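Local coordinates for designed CISK-PX domain (Synthetic construct, PDB 4OXW), which is a computationally designed version of the CISK PX domain and, as in natural PX domains, probably binds phosphoinositide head groups at membranes, at residues A[80-83]-A[84-87]. Residues are numbered along the deposited sequence; the frame is centred on the assembly and turned at random.
Sequences ILEK and RKQG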
loop_
_atom_site.group_PDB
_atom_site.type_symbol
_atom_site.label_atom_id
_atom_site.label_comp_id
_atom_site.label_asym_id
_atom_site.label_seq_id
_atom_site.Cartn_x
_atom_site.Cartn_y
_atom_site.Cartn_z
ATOM N N ILE A 80 10.600 -1.050 -12.463
ATOM C CA ILE A 80 10.308 -1.886 -11.254
ATOM C C ILE A 80 9.258 -1.196 -10.358
ATOM O O ILE A 80 8.317 -1.829 -9.865
ATOM C CB ILE A 80 11.603 -2.132 -10.458
ATOM C CG1 ILE A 80 12.459 -3.171 -11.194
ATOM C CG2 ILE A 80 11.314 -2.562 -9.032
ATOM C CD1 ILE A 80 13.796 -3.399 -10.517
ATOM N N LEU A 81 9.424 0.098 -10.154
ATOM C CA LEU A 81 8.460 0.880 -9.346
ATOM C C LEU A 81 7.063 0.924 -9.970
ATOM O O LEU A 81 6.064 0.826 -9.253
ATOM C CB LEU A 81 8.980 2.285 -9.050
ATOM C CG LEU A 81 10.282 2.461 -8.268
ATOM C CD1 LEU A 81 10.757 3.884 -8.104
ATOM C CD2 LEU A 81 10.187 1.734 -6.922
ATOM N N GLU A 82 6.937 1.040 -11.301
ATOM C CA GLU A 82 5.618 0.995 -11.872
ATOM C C GLU A 82 4.891 -0.331 -11.634
ATOM O O GLU A 82 3.694 -0.347 -11.371
ATOM C CB GLU A 82 5.638 1.236 -13.384
ATOM C CG GLU A 82 6.088 2.610 -13.815
ATOM C CD GLU A 82 5.183 3.753 -13.392
ATOM O OE1 GLU A 82 4.018 3.531 -13.000
ATOM O OE2 GLU A 82 5.704 4.887 -13.385
ATOM N N LYS A 83 5.623 -1.450 -11.742
ATOM C CA LYS A 83 5.057 -2.780 -11.506
ATOM C C LYS A 83 4.726 -2.986 -10.039
ATOM O O LYS A 83 3.668 -3.552 -9.742
ATOM C CB LYS A 83 6.020 -3.877 -11.948
ATOM C CG LYS A 83 5.455 -5.274 -11.688
ATOM C CD LYS A 83 6.472 -6.390 -11.967
ATOM C CE LYS A 83 5.884 -7.771 -11.703
ATOM N NZ LYS A 83 6.819 -8.849 -12.155
ATOM N N ARG A 84 5.593 -2.527 -9.138
ATOM C CA ARG A 84 5.286 -2.595 -7.695
ATOM C C ARG A 84 4.028 -1.746 -7.364
ATOM O O ARG A 84 3.176 -2.193 -6.631
ATOM C CB ARG A 84 6.464 -2.125 -6.866
ATOM C CG ARG A 84 6.199 -2.085 -5.385
ATOM C CD ARG A 84 7.447 -1.835 -4.573
ATOM N NE ARG A 84 8.157 -3.065 -4.216
ATOM C CZ ARG A 84 9.225 -3.101 -3.423
ATOM N NH1 ARG A 84 9.729 -2.001 -2.932
ATOM N NH2 ARG A 84 9.765 -4.266 -3.053
ATOM N N LYS A 85 3.948 -0.545 -7.911
ATOM C CA LYS A 85 2.767 0.314 -7.719
ATOM C C LYS A 85 1.504 -0.460 -8.084
ATOM O O LYS A 85 0.495 -0.488 -7.318
ATOM C CB LYS A 85 2.881 1.580 -8.561
ATOM C CG LYS A 85 1.656 2.468 -8.353
ATOM C CD LYS A 85 1.786 3.797 -9.095
ATOM C CE LYS A 85 1.891 3.489 -10.579
ATOM N NZ LYS A 85 1.783 4.735 -11.390
ATOM N N GLN A 86 1.500 -1.072 -9.268
ATOM C CA GLN A 86 0.353 -1.818 -9.742
ATOM C C GLN A 86 -0.023 -2.978 -8.834
ATOM O O GLN A 86 -1.188 -3.218 -8.539
ATOM C CB GLN A 86 0.646 -2.357 -11.123
ATOM C CG GLN A 86 0.924 -1.300 -12.149
ATOM C CD GLN A 86 1.370 -1.905 -13.479
ATOM O OE1 GLN A 86 1.100 -3.088 -13.762
ATOM N NE2 GLN A 86 2.063 -1.104 -14.297
ATOM N N GLY A 87 1.004 -3.676 -8.368
ATOM C CA GLY A 87 0.771 -4.811 -7.460
ATOM C C GLY A 87 0.269 -4.400 -6.115
ATOM O O GLY A 87 -0.601 -5.076 -5.521
#
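Ile80 accepts the first of four consecutive i to i+4 backbone bonds that make this stretch a regular alpha helix, its O taking the N-H of Arg84 at 2.9 Å. Its branched aliphatic side chain suits a half-covered place beside Ile72 and Lys70. Leu81 O receives the N-H of Lys85, again at 2.9 Å, while its isobutyl group turns from the helix into the hydrophobic interior, where leucine is at home. Glu82 does double duty. Its carbonyl binds Gln86 N at 3.1 Å, and its carboxylate forms an i to i+3 salt bridge in which OE1 offers its syn lone pair to Lys85 NZ at 3.0 Å. Opposite charges suit this partly exposed surface: the two side chains run side by side, and bends at chi2 of Glu82 (-65°) and chi3 of Lys85 (62°) bring them into contact. Lys85 NZ also hydrogen-bonds Pro13 O of strand 9-18, bridging helix and sheet. Replacing Glu82 by alanine would probably leave this ammonium without its carboxylate mate and less restrained at the Pro13 carbonyl. Gln86, polar on an exposed face, has CG beside its backbone N (chi1 -61°), which brings that methylene within 3.0 Å of Glu82 O, a close C-H to O approach. Lys83 closes the series, its O bonded to Gly87 N at 3.0 Å, and sends an extended chain outward, as befits an exposed lysine. Arg84 is long enough to reach beyond the helix, where NH2 hydrogen-bonds Pro68 O and the guanidinium makes a cation-pi contact with Tyr45; a nearby sulfate, probably from the crystallisation liquor, may mark an anion pocket such as PX domains use for phosphoinositides. Helix 78-96 thus lies against the antiparallel sheet, Leu81 packing on Val26 and Tyr28 of strand 25-34 and on Phe15 of strand 9-18, while Lys85 reaches both strands through Tyr28 and Ile12.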